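Local coordinates for protein thioredoxin Reductase (Burkholderia cenocepacia, PDB 4F82) that probably reduces hydrogen peroxide and organic hydroperoxides at the expense of thiols such as glutathione, as a Prx5-subfamily peroxiredoxin, and probably helps to protect the cell against oxidative stress, at residues A19-F24 against C39-Q44; V50-L55 against E85-S90; V72-Q77 against D166-L171; S139-M144 against A155-G160. All coordinates share one frame; numbering follows the deposited sequence. Where two conformers were deposited one is given.

Contact 1: residues A19-F24 against C39-Q44; sequences AQLFEF and CSVRDQ
Val41 meets both Ala19 and Leu21 through one methyl group. Its CB lies 3.9 Å from Ala19 N and from Ala19 O. From there CG2, placed beside the backbone N by a chi1 of 170°, approaches Ala19 O and ends 3.6 Å from Leu21 CD1; the two side chains cross obliquely. CG2 also comes within 4.1 Å of Ala19 CB, so it sits between the two residues that flank Gln20. Phe120 of helix 119-124 touches all three side chains and covers this apolar patch.

The backbones fix the register. Leu21 and Cys39 form an antiparallel hydrogen-bonded pair: Leu21 N reaches Cys39 O at 2.9 Å, and Cys39 N returns to Leu21 O at 2.8 Å. Gln20 and Ser40 make the adjoining non-hydrogen-bonded pair. Beyond it Val41 N donates to Ala19 O at 3.0 Å, although Val41 already belongs to the helix. In the conformer described, one of two, Ser40 OG accepts from Asp43 N (3.0 Å, N-H...O 166°) and is also hydrogen-bonded to Asp18. The arrangement is that of a beta hairpin, strands 20-25 and 35-40, whose second strand runs directly into the N-capped helix 41-45.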
loop_
_atom_site.group_PDB
_atom_site.type_symbol
_atom_site.label_atom_id
_atom_site.label_comp_id
_atom_site.label_asym_id
_atom_site.label_seq_id
_atom_site.Cartn_x
_atom_site.Cartn_y
_atom_site.Cartn_z
ATOM N N ALA A 19 10.609 -8.324 14.596
ATOM C CA ALA A 19 9.276 -7.966 14.090
ATOM C C ALA A 19 8.865 -9.019 13.089
ATOM O O ALA A 19 9.697 -9.819 12.644
ATOM C CB ALA A 19 9.295 -6.584 13.413
ATOM N N GLN A 20 7.578 -9.050 12.728
ATOM C CA GLN A 20 7.152 -9.967 11.695
ATOM C C GLN A 20 7.006 -9.231 10.365
ATOM O O GLN A 20 6.238 -8.277 10.241
ATOM C CB GLN A 20 5.858 -10.730 12.095
ATOM C CG GLN A 20 5.301 -11.628 10.991
ATOM C CD GLN A 20 4.066 -12.397 11.456
ATOM O OE1 GLN A 20 2.937 -11.900 11.368
ATOM N NE2 GLN A 20 4.278 -13.609 11.953
ATOM N N LEU A 21 7.748 -9.696 9.366
ATOM C CA LEU A 21 7.672 -9.128 8.029
ATOM C C LEU A 21 7.100 -10.207 7.119
ATOM O O LEU A 21 7.066 -11.376 7.491
ATOM C CB LEU A 21 9.068 -8.721 7.541
ATOM C CG LEU A 21 9.799 -7.581 8.265
ATOM C CD1 LEU A 21 11.182 -7.270 7.652
ATOM C CD2 LEU A 21 8.941 -6.348 8.263
ATOM N N PHE A 22 6.640 -9.811 5.944
ATOM C CA PHE A 22 6.190 -10.753 4.923
ATOM C C PHE A 22 6.925 -10.517 3.596
ATOM O O PHE A 22 7.112 -9.366 3.137
ATOM C CB PHE A 22 4.650 -10.610 4.664
ATOM C CG PHE A 22 3.755 -11.057 5.811
ATOM C CD1 PHE A 22 2.997 -12.225 5.711
ATOM C CD2 PHE A 22 3.626 -10.288 6.968
ATOM C CE1 PHE A 22 2.162 -12.642 6.780
ATOM C CE2 PHE A 22 2.773 -10.710 8.049
ATOM C CZ PHE A 22 2.043 -11.861 7.945
ATOM N N GLU A 23 7.293 -11.614 2.941
ATOM C CA GLU A 23 7.842 -11.554 1.575
ATOM C C GLU A 23 6.994 -12.399 0.645
ATOM O O GLU A 23 6.649 -13.552 0.958
ATOM C CB GLU A 23 9.297 -12.024 1.548
ATOM C CG GLU A 23 9.898 -12.042 0.150
ATOM C CD GLU A 23 11.300 -12.578 0.127
ATOM O OE1 GLU A 23 11.649 -13.415 1.009
ATOM O OE2 GLU A 23 12.050 -12.184 -0.801
ATOM N N PHE A 24 6.637 -11.819 -0.503
ATOM C CA PHE A 24 5.787 -12.519 -1.453
ATOM C C PHE A 24 6.677 -13.469 -2.240
ATOM O O PHE A 24 7.677 -13.030 -2.815
ATOM C CB PHE A 24 5.111 -11.500 -2.380
ATOM C CG PHE A 24 4.032 -12.093 -3.262
ATOM C CD1 PHE A 24 2.690 -12.025 -2.879
ATOM C CD2 PHE A 24 4.358 -12.728 -4.464
ATOM C CE1 PHE A 24 1.664 -12.569 -3.683
ATOM C CE2 PHE A 24 3.348 -13.281 -5.280
ATOM C CZ PHE A 24 1.988 -13.183 -4.896
ATOM N N CYS A 39 7.926 -13.895 8.212
ATOM C CA CYS A 39 9.218 -14.303 8.731
ATOM C C CYS A 39 9.654 -13.313 9.792
ATOM O O CYS A 39 9.236 -12.163 9.781
ATOM C CB CYS A 39 10.248 -14.355 7.615
ATOM S SG CYS A 39 10.342 -12.754 6.824
ATOM N N SER A 40 10.485 -13.803 10.707
ATOM C CA SER A 40 10.984 -13.034 11.850
ATOM C C SER A 40 12.229 -12.271 11.422
ATOM O O SER A 40 13.106 -12.841 10.777
ATOM C CB SER A 40 11.311 -13.980 13.020
ATOM O OG SER A 40 12.333 -13.467 13.871
ATOM N N VAL A 41 12.313 -10.989 11.769
ATOM C CA VAL A 41 13.505 -10.202 11.429
ATOM C C VAL A 41 14.773 -10.817 12.059
ATOM O O VAL A 41 15.797 -11.004 11.385
ATOM C CB VAL A 41 13.344 -8.738 11.878
ATOM C CG1 VAL A 41 14.670 -7.956 11.747
ATOM C CG2 VAL A 41 12.272 -8.052 11.021
ATOM N N ARG A 42 14.723 -11.121 13.352
ATOM C CA ARG A 42 15.926 -11.576 14.002
ATOM C C ARG A 42 16.273 -12.960 13.472
ATOM O O ARG A 42 17.441 -13.227 13.177
ATOM C CB ARG A 42 15.801 -11.495 15.535
ATOM C CG ARG A 42 15.835 -10.027 15.994
ATOM C CD ARG A 42 16.173 -9.840 17.471
ATOM N NE ARG A 42 17.441 -10.462 17.867
ATOM C CZ ARG A 42 18.643 -9.894 17.736
ATOM N NH1 ARG A 42 18.772 -8.681 17.182
ATOM N NH2 ARG A 42 19.727 -10.540 18.153
ATOM N N ASP A 43 15.269 -13.810 13.268
ATOM C CA ASP A 43 15.533 -15.126 12.652
ATOM C C ASP A 43 16.198 -15.092 11.260
ATOM O O ASP A 43 17.068 -15.908 10.968
ATOM C CB ASP A 43 14.268 -16.004 12.609
ATOM C CG ASP A 43 13.850 -16.507 13.992
ATOM O OD1 ASP A 43 14.640 -16.350 14.961
ATOM O OD2 ASP A 43 12.731 -17.063 14.107
ATOM N N GLN A 44 15.785 -14.151 10.423
ATOM C CA GLN A 44 16.294 -14.007 9.059
ATOM C C GLN A 44 17.647 -13.288 8.961
ATOM O O GLN A 44 18.302 -13.400 7.930
ATOM C CB GLN A 44 15.295 -13.219 8.180
ATOM C CG GLN A 44 13.985 -13.940 7.928
ATOM C CD GLN A 44 14.164 -15.096 6.976
ATOM O OE1 GLN A 44 14.867 -14.979 5.958
ATOM N NE2 GLN A 44 13.552 -16.231 7.304
#

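Contact 2: residues V50-L55 against E85-S90; sequences VVIFGL and EIWCVS
A beta-alpha-beta unit places Val50-Leu55 beside Glu85-Ser90, with helix 61-80 connecting the two parallel strands. Their axes approach to 4.6 Å and their directions differ by 24°. The regular register from Val50-Glu85 to Gly54-Val89 is held by backbone bonds: Val51, Phe53 and Leu55 N donate to the carbonyls of Glu85, Trp87 and Val89, and Trp87 and Val89 N donate to Val51 O and Phe53 O.

On the face carrying Val50, Ile52 and Trp87, Val50 CG1 lies over the indole, 3.7 Å from the centroid of the five-membered ring of Trp87 and only 8° off the normal, a CH-pi contact. Ile52 runs alongside the same indole and points the same way, with CG1 3.9 Å from Trp87 CE3. The nearly straight bond of 2.8 Å from Trp87 NE1 to the anti lone pair of Glu85 OE2, nearly in the ring plane, helps to fix the rotation of the indole. That oxygen also pairs with Arg111, while Glu85 OE1 pairs with Lys48. Further along, Ile52 CG2 and Val89 CG2 are tightly packed at 3.5 Å.

In this thioredoxin-like fold the other face looks toward helix 61-80. There Phe53, its chi1 of 67° setting the ring between N and the carbonyl carbon, brings CZ to 3.5 Å from Cys88 CB. Cys88 CA lies over one ring face and Ile86 CG2 sits at the edge; Cys88 SG makes an oblique sulfur-aromatic contact, 4.4 Å from the centroid of the Phe53 ring. Tyr71 stacks on Phe53. Leu55 CD2 packs 3.9 Å from Cys88 SG, and Leu55 also touches Cys63, the predicted peroxidatic cysteine.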
loop_
_atom_site.group_PDB
_atom_site.type_symbol
_atom_site.label_atom_id
_atom_site.label_comp_id
_atom_site.label_asym_id
_atom_site.label_seq_id
_atom_site.Cartn_x
_atom_site.Cartn_y
_atom_site.Cartn_z
ATOM N N VAL A 50 23.738 -8.248 6.414
ATOM C CA VAL A 50 22.536 -7.811 5.672
ATOM C C VAL A 50 22.486 -6.287 5.511
ATOM O O VAL A 50 22.635 -5.562 6.478
ATOM C CB VAL A 50 21.262 -8.247 6.430
ATOM C CG1 VAL A 50 19.958 -7.761 5.728
ATOM C CG2 VAL A 50 21.240 -9.749 6.612
ATOM N N VAL A 51 22.282 -5.804 4.294
ATOM C CA VAL A 51 21.955 -4.398 4.110
ATOM C C VAL A 51 20.450 -4.259 4.081
ATOM O O VAL A 51 19.789 -4.938 3.291
ATOM C CB VAL A 51 22.498 -3.835 2.749
ATOM C CG1 VAL A 51 21.939 -2.416 2.495
ATOM C CG2 VAL A 51 24.044 -3.846 2.700
ATOM N N ILE A 52 19.901 -3.388 4.925
ATOM C CA ILE A 52 18.471 -3.073 4.875
ATOM C C ILE A 52 18.293 -1.622 4.500
ATOM O O ILE A 52 18.845 -0.744 5.185
ATOM C CB ILE A 52 17.803 -3.285 6.241
ATOM C CG1 ILE A 52 18.012 -4.733 6.719
ATOM C CG2 ILE A 52 16.317 -2.996 6.148
ATOM C CD1 ILE A 52 17.534 -4.960 8.200
ATOM N N PHE A 53 17.564 -1.349 3.407
ATOM C CA PHE A 53 17.202 0.042 3.129
ATOM C C PHE A 53 15.665 0.143 3.195
ATOM O O PHE A 53 14.950 -0.713 2.663
ATOM C CB PHE A 53 17.819 0.583 1.811
ATOM C CG PHE A 53 17.285 -0.059 0.559
ATOM C CD1 PHE A 53 16.289 0.575 -0.216
ATOM C CD2 PHE A 53 17.745 -1.296 0.147
ATOM C CE1 PHE A 53 15.800 -0.021 -1.400
ATOM C CE2 PHE A 53 17.241 -1.902 -1.036
ATOM C CZ PHE A 53 16.267 -1.274 -1.803
ATOM N N GLY A 54 15.186 1.115 3.966
ATOM C CA GLY A 54 13.771 1.344 4.103
ATOM C C GLY A 54 13.433 2.581 3.292
ATOM O O GLY A 54 14.259 3.487 3.110
ATOM N N LEU A 55 12.203 2.642 2.816
ATOM C CA LEU A 55 11.790 3.802 2.010
ATOM C C LEU A 55 10.277 3.991 2.208
ATOM O O LEU A 55 9.607 3.096 2.744
ATOM C CB LEU A 55 12.183 3.570 0.533
ATOM C CG LEU A 55 11.973 2.217 -0.153
ATOM C CD1 LEU A 55 10.460 1.858 -0.346
ATOM C CD2 LEU A 55 12.691 2.185 -1.493
ATOM N N GLU A 85 22.640 -10.667 2.187
ATOM C CA GLU A 85 21.326 -10.251 1.665
ATOM C C GLU A 85 21.117 -8.751 1.620
ATOM O O GLU A 85 21.622 -7.996 2.478
ATOM C CB GLU A 85 20.177 -10.879 2.458
ATOM C CG GLU A 85 20.235 -12.412 2.436
ATOM C CD GLU A 85 19.109 -13.069 3.210
ATOM O OE1 GLU A 85 19.137 -14.313 3.336
ATOM O OE2 GLU A 85 18.199 -12.359 3.709
ATOM N N ILE A 86 20.334 -8.327 0.633
ATOM C CA ILE A 86 19.893 -6.925 0.571
ATOM C C ILE A 86 18.372 -6.900 0.688
ATOM O O ILE A 86 17.675 -7.506 -0.122
ATOM C CB ILE A 86 20.285 -6.262 -0.751
ATOM C CG1 ILE A 86 21.805 -6.231 -0.948
ATOM C CG2 ILE A 86 19.787 -4.831 -0.787
ATOM C CD1 ILE A 86 22.224 -6.098 -2.471
ATOM N N TRP A 87 17.846 -6.234 1.709
ATOM C CA TRP A 87 16.395 -6.117 1.843
ATOM C C TRP A 87 15.904 -4.709 1.544
ATOM O O TRP A 87 16.528 -3.723 1.918
ATOM C CB TRP A 87 15.976 -6.399 3.275
ATOM C CG TRP A 87 16.342 -7.734 3.858
ATOM C CD1 TRP A 87 17.058 -8.770 3.296
ATOM C CD2 TRP A 87 16.023 -8.121 5.178
ATOM N NE1 TRP A 87 17.174 -9.819 4.217
ATOM C CE2 TRP A 87 16.559 -9.425 5.388
ATOM C CE3 TRP A 87 15.316 -7.482 6.222
ATOM C CZ2 TRP A 87 16.374 -10.122 6.592
ATOM C CZ3 TRP A 87 15.151 -8.171 7.430
ATOM C CH2 TRP A 87 15.680 -9.482 7.598
ATOM N N CYS A 88 14.785 -4.612 0.862
ATOM C CA CYS A 88 14.061 -3.337 0.787
ATOM C C CYS A 88 12.880 -3.407 1.761
ATOM O O CYS A 88 11.978 -4.239 1.607
ATOM C CB CYS A 88 13.560 -3.083 -0.625
ATOM S SG CYS A 88 12.479 -1.608 -0.742
ATOM N N VAL A 89 12.870 -2.541 2.768
ATOM C CA VAL A 89 11.755 -2.551 3.708
ATOM C C VAL A 89 10.797 -1.391 3.434
ATOM O O VAL A 89 11.229 -0.262 3.223
ATOM C CB VAL A 89 12.248 -2.472 5.151
ATOM C CG1 VAL A 89 11.088 -2.209 6.094
ATOM C CG2 VAL A 89 12.968 -3.783 5.535
ATOM N N SER A 90 9.493 -1.651 3.389
ATOM C CA SER A 90 8.564 -0.543 3.220
ATOM C C SER A 90 7.310 -0.856 3.977
ATOM O O SER A 90 6.989 -2.036 4.200
ATOM C CB SER A 90 8.218 -0.314 1.728
ATOM O OG SER A 90 7.372 0.838 1.550
#

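Contact 3: residues V72-Q77 against D166-L171; sequences VEHAEQ and DAASVL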
loop_
_atom_site.group_PDB
_atom_site.type_symbol
_atom_site.label_atom_id
_atom_site.label_comp_id
_atom_site.label_asym_id
_atom_site.label_seq_id
_atom_site.Cartn_x
_atom_site.Cartn_y
_atom_site.Cartn_z
ATOM N N VAL A 72 19.507 -2.992 -7.018
ATOM C CA VAL A 72 19.527 -4.085 -8.005
ATOM C C VAL A 72 20.818 -3.974 -8.804
ATOM O O VAL A 72 21.519 -4.972 -9.048
ATOM C CB VAL A 72 18.257 -4.027 -8.903
ATOM C CG1 VAL A 72 18.357 -4.936 -10.181
ATOM C CG2 VAL A 72 17.011 -4.355 -8.051
ATOM N N GLU A 73 21.163 -2.741 -9.165
ATOM C CA GLU A 73 22.351 -2.486 -9.963
ATOM C C GLU A 73 23.651 -2.816 -9.234
ATOM O O GLU A 73 24.601 -3.335 -9.848
ATOM C CB GLU A 73 22.338 -1.045 -10.500
ATOM C CG GLU A 73 21.434 -0.917 -11.731
ATOM C CD GLU A 73 20.995 0.519 -12.008
ATOM O OE1 GLU A 73 21.735 1.463 -11.640
ATOM O OE2 GLU A 73 19.895 0.706 -12.585
ATOM N N HIS A 74 23.681 -2.544 -7.925
ATOM C CA HIS A 74 24.878 -2.772 -7.116
ATOM C C HIS A 74 24.886 -4.146 -6.443
ATOM O O HIS A 74 25.799 -4.456 -5.693
ATOM C CB HIS A 74 25.009 -1.707 -6.000
ATOM C CG HIS A 74 25.550 -0.383 -6.459
ATOM N ND1 HIS A 74 24.813 0.508 -7.211
ATOM C CD2 HIS A 74 26.743 0.216 -6.227
ATOM C CE1 HIS A 74 25.540 1.593 -7.443
ATOM N NE2 HIS A 74 26.708 1.441 -6.850
ATOM N N ALA A 75 23.873 -4.977 -6.679
ATOM C CA ALA A 75 23.757 -6.156 -5.828
ATOM C C ALA A 75 24.974 -7.077 -5.954
ATOM O O ALA A 75 25.450 -7.616 -4.943
ATOM C CB ALA A 75 22.470 -6.904 -6.110
ATOM N N GLU A 76 25.492 -7.252 -7.175
ATOM C CA GLU A 76 26.710 -8.066 -7.377
ATOM C C GLU A 76 27.918 -7.533 -6.598
ATOM O O GLU A 76 28.619 -8.303 -5.949
ATOM C CB GLU A 76 27.063 -8.212 -8.870
ATOM N N GLN A 77 28.159 -6.225 -6.636
ATOM C CA GLN A 77 29.289 -5.664 -5.905
ATOM C C GLN A 77 29.102 -5.790 -4.403
ATOM O O GLN A 77 30.056 -6.106 -3.688
ATOM C CB GLN A 77 29.507 -4.194 -6.258
ATOM C CG GLN A 77 29.788 -3.926 -7.713
ATOM C CD GLN A 77 29.507 -2.480 -8.056
ATOM O OE1 GLN A 77 28.458 -2.154 -8.608
ATOM N NE2 GLN A 77 30.433 -1.606 -7.712
ATOM N N ASP A 166 21.401 5.689 -0.609
ATOM C CA ASP A 166 21.563 5.053 -1.916
ATOM C C ASP A 166 22.657 3.970 -1.867
ATOM O O ASP A 166 23.550 4.002 -1.009
ATOM C CB ASP A 166 21.968 6.114 -2.939
ATOM C CG ASP A 166 23.292 6.770 -2.587
ATOM O OD1 ASP A 166 23.343 7.535 -1.577
ATOM O OD2 ASP A 166 24.280 6.514 -3.317
ATOM N N ALA A 167 22.596 3.035 -2.802
ATOM C CA ALA A 167 23.527 1.885 -2.818
ATOM C C ALA A 167 24.984 2.329 -2.950
ATOM O O ALA A 167 25.867 1.783 -2.250
ATOM C CB ALA A 167 23.159 0.908 -3.945
ATOM N N ALA A 168 25.257 3.326 -3.803
ATOM C CA ALA A 168 26.642 3.846 -3.903
ATOM C C ALA A 168 27.241 4.255 -2.550
ATOM O O ALA A 168 28.383 3.886 -2.234
ATOM C CB ALA A 168 26.741 5.021 -4.882
ATOM N N SER A 169 26.486 5.015 -1.754
ATOM C CA SER A 169 26.945 5.449 -0.444
ATOM C C SER A 169 27.185 4.267 0.489
ATOM O O SER A 169 28.146 4.273 1.240
ATOM C CB SER A 169 25.949 6.387 0.222
ATOM O OG SER A 169 25.747 7.540 -0.568
ATOM N N VAL A 170 26.289 3.289 0.469
ATOM C CA VAL A 170 26.455 2.113 1.298
ATOM C C VAL A 170 27.713 1.319 0.946
ATOM O O VAL A 170 28.502 0.935 1.833
ATOM C CB VAL A 170 25.191 1.251 1.234
ATOM C CG1 VAL A 170 25.462 -0.099 1.860
ATOM C CG2 VAL A 170 24.100 1.968 1.969
ATOM N N LEU A 171 27.941 1.091 -0.346
ATOM C CA LEU A 171 29.125 0.369 -0.771
ATOM C C LEU A 171 30.368 1.126 -0.303
ATOM O O LEU A 171 31.342 0.509 0.178
ATOM C CB LEU A 171 29.133 0.221 -2.307
ATOM C CG LEU A 171 30.315 -0.584 -2.871
ATOM C CD1 LEU A 171 30.312 -1.999 -2.291
ATOM C CD2 LEU A 171 30.285 -0.596 -4.395
#
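His74 turns one face of its imidazole toward the first turn of the helix at Ala167-Leu171. Ala167 CB stands over that face, 4.0 Å from the centroid of the His74 ring and 28° off the normal, a CH-pi contact. Ala168 N lies above the same face, 3.9 Å from the plane of the His74 ring and displaced toward the rim. The NE2 end of the ring approaches Ala168, whose CA is 3.8 Å from His74 NE2. Leu171 comes from another direction: its CD2 lies near the ring plane, at the edge, 4.1 Å from His74 CD2. With chi1 at -79°, His74 CG is anti to the carbonyl carbon, and the ring projects from helix 61-80 across to the other helix. His74 ND1 is hydrogen-bonded to Gly70 O within its own helix, which helps to fix the rotation of the ring.

The two helices run nearly parallel, with directions 19° apart and a closest axis approach of 10.1 Å. They lie side by side on one face of the central sheet of the redoxin fold, and Val170 reaches Ala143 and Val145 of strand 137-147.

Gln77 and Leu171 meet at about a right angle. The glutamine chain is extended beyond CG and lays its amide against the leucine, with Gln77 NE2 3.5 Å from Leu171 CD2. This is a van der Waals contact between an amide nitrogen and a methyl group, with no polar partner in the pair, and the contact lies at the protein surface.

Asp166 N-caps the second helix. Its OD2 accepts from Ser169 N at 3.1 Å, met from above the carboxylate plane, while Ser169 OG donates to Asp166 OD1 at 2.6 Å on the syn side.

Contact 4: residues S139-M144 against A155-G160; sequences SLRYAM and AVEAPG
Three backbone hydrogen bonds join Arg141 and Ala143 to Ala155 and Glu157. Ala143 N reaches Ala155 O at 3.0 Å and Ala155 N returns to Ala143 O at 2.8 Å, which makes these two a hydrogen-bonded antiparallel pair. Glu157 N donates to Arg141 O at 2.8 Å and so carries the pairing past the end of strand 150-156. Between them Tyr142 and Val156 form a non-hydrogen-bonded pair, with Tyr142 CA close to Ala155 O. A water continues the link: it accepts from Arg141 N at 2.8 Å and donates to Glu157 O at 3.1 Å.

Apolar contacts gather round Val156, whose two methyl groups part. CG1 of Val156 meets Leu140 CD1 at 4.0 Å, whereas CG2 approaches Tyr142 CB. The phenol ring leads away from this strand.

Arg141 and Glu157 touch through their aliphatic parts, Arg141 CB lying 3.9 Å from Glu157 CG. Their charged ends separate: Arg141 NE and Glu157 OE2 are 5.7 Å apart, the planes are turned by 73°, and no salt bridge forms. A bend at chi2 (-89°) turns the Glu157 carboxylate toward Glu163 N, Val164 N and Ser165 OG, which bond to it. Arg141 bonds to His67, makes a cation-pi contact with Phe162, and touches Cys63, the predicted peroxidatic cysteine.

The contact lies toward the open end of the hairpin of strands 137-147 and 150-156; the first of these also pairs with strand 49-55, while helix 119-124 touches Tyr142 and helix 61-80 touches Arg141 and Ala143.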
loop_
_atom_site.group_PDB
_atom_site.type_symbol
_atom_site.label_atom_id
_atom_site.label_comp_id
_atom_site.label_asym_id
_atom_site.label_seq_id
_atom_site.Cartn_x
_atom_site.Cartn_y
_atom_site.Cartn_z
ATOM N N SER A 139 7.557 4.666 6.357
ATOM C CA SER A 139 8.953 4.681 6.853
ATOM C C SER A 139 9.713 5.930 6.397
ATOM O O SER A 139 9.461 6.455 5.308
ATOM C CB SER A 139 9.699 3.432 6.360
ATOM O OG SER A 139 11.013 3.361 6.935
ATOM N N LEU A 140 10.644 6.418 7.228
ATOM C CA LEU A 140 11.685 7.326 6.741
ATOM C C LEU A 140 12.482 6.557 5.713
ATOM O O LEU A 140 12.460 5.282 5.708
ATOM C CB LEU A 140 12.626 7.790 7.886
ATOM C CG LEU A 140 11.975 8.756 8.876
ATOM C CD1 LEU A 140 12.821 8.909 10.120
ATOM C CD2 LEU A 140 11.733 10.119 8.200
ATOM N N ARG A 141 13.223 7.292 4.887
ATOM C CA ARG A 141 14.177 6.644 3.982
ATOM C C ARG A 141 15.531 6.435 4.704
ATOM O O ARG A 141 16.093 7.390 5.258
ATOM C CB ARG A 141 14.372 7.492 2.713
ATOM C CG ARG A 141 15.011 6.693 1.546
ATOM C CD ARG A 141 15.315 7.598 0.331
ATOM N NE ARG A 141 14.098 8.241 -0.163
ATOM C CZ ARG A 141 13.217 7.697 -1.008
ATOM N NH1 ARG A 141 13.380 6.449 -1.457
ATOM N NH2 ARG A 141 12.144 8.397 -1.373
ATOM N N TYR A 142 16.054 5.205 4.709
ATOM C CA TYR A 142 17.355 4.960 5.354
ATOM C C TYR A 142 18.097 3.768 4.779
ATOM O O TYR A 142 17.546 2.955 4.041
ATOM C CB TYR A 142 17.146 4.724 6.857
ATOM C CG TYR A 142 16.354 3.460 7.105
ATOM C CD1 TYR A 142 16.988 2.225 7.243
ATOM C CD2 TYR A 142 14.974 3.506 7.186
ATOM C CE1 TYR A 142 16.248 1.054 7.454
ATOM C CE2 TYR A 142 14.218 2.348 7.402
ATOM C CZ TYR A 142 14.867 1.136 7.532
ATOM O OH TYR A 142 14.095 0.022 7.752
ATOM N N ALA A 143 19.361 3.621 5.151
ATOM C CA ALA A 143 19.987 2.326 4.951
ATOM C C ALA A 143 20.830 1.976 6.165
ATOM O O ALA A 143 21.476 2.860 6.773
ATOM C CB ALA A 143 20.829 2.254 3.633
ATOM N N MET A 144 20.795 0.701 6.538
ATOM C CA MET A 144 21.661 0.196 7.601
ATOM C C MET A 144 22.301 -1.129 7.235
ATOM O O MET A 144 21.760 -1.911 6.440
ATOM C CB MET A 144 20.879 0.058 8.910
ATOM C CG MET A 144 19.611 -0.772 8.817
ATOM S SD MET A 144 18.699 -0.638 10.375
ATOM C CE MET A 144 17.263 -1.642 9.964
ATOM N N ALA A 155 22.280 5.126 8.181
ATOM C CA ALA A 155 22.200 6.371 7.406
ATOM C C ALA A 155 20.763 6.742 7.228
ATOM O O ALA A 155 20.114 6.238 6.300
ATOM C CB ALA A 155 22.813 6.194 6.014
ATOM N N VAL A 156 20.262 7.668 8.038
ATOM C CA VAL A 156 18.849 8.017 7.953
ATOM C C VAL A 156 18.714 9.346 7.223
ATOM O O VAL A 156 19.450 10.315 7.519
ATOM C CB VAL A 156 18.222 8.118 9.358
ATOM C CG1 VAL A 156 16.742 8.472 9.260
ATOM C CG2 VAL A 156 18.405 6.813 10.123
ATOM N N GLU A 157 17.802 9.416 6.255
ATOM C CA GLU A 157 17.617 10.674 5.521
ATOM C C GLU A 157 16.769 11.657 6.269
ATOM O O GLU A 157 15.781 11.299 6.897
ATOM C CB GLU A 157 16.981 10.451 4.142
ATOM C CG GLU A 157 17.694 9.377 3.298
ATOM C CD GLU A 157 18.837 9.932 2.425
ATOM O OE1 GLU A 157 19.141 11.151 2.496
ATOM O OE2 GLU A 157 19.415 9.151 1.623
ATOM N N ALA A 158 17.146 12.927 6.182
ATOM C CA ALA A 158 16.209 13.986 6.518
ATOM C C ALA A 158 14.987 13.829 5.603
ATOM O O ALA A 158 15.115 13.309 4.488
ATOM C CB ALA A 158 16.861 15.333 6.309
ATOM N N PRO A 159 13.805 14.275 6.059
ATOM C CA PRO A 159 12.609 14.079 5.232
ATOM C C PRO A 159 12.767 14.698 3.838
ATOM O O PRO A 159 13.302 15.823 3.677
ATOM C CB PRO A 159 11.509 14.784 6.037
ATOM C CG PRO A 159 11.936 14.595 7.478
ATOM C CD PRO A 159 13.467 14.767 7.411
ATOM N N GLY A 160 12.375 13.916 2.838
ATOM C CA GLY A 160 12.409 14.362 1.452
ATOM C C GLY A 160 13.796 14.386 0.837
ATOM O O GLY A 160 13.944 14.782 -0.321
HETATM O O HOH W 1 13.542 10.055 5.229
#

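The centre of contact 2 lies about 2 Å from the centre of the chain, and contact 2 touches all the others. Contact 1 joins it through Gln44 CB, 3.6 Å from Trp87 CZ2. Contact 4 continues its sheet on the side of strand 49-55, with probable hydrogen bonds between Ile52 O and Met144 N (2.8 Å) and between Gly54 O and Tyr142 N (3.0 Å). Contact 3 lies against it where Ala75 CA is 3.7 Å from Ile86 CD1, and meets contact 4 at Val170 and Ala143. Contacts 2 and 4 both approach the predicted active-site Cys63: the side chains of Leu55 and Arg141 come within about 4 Å and 3 Å of its side chain. Contacts 1 and 3 lie away from it.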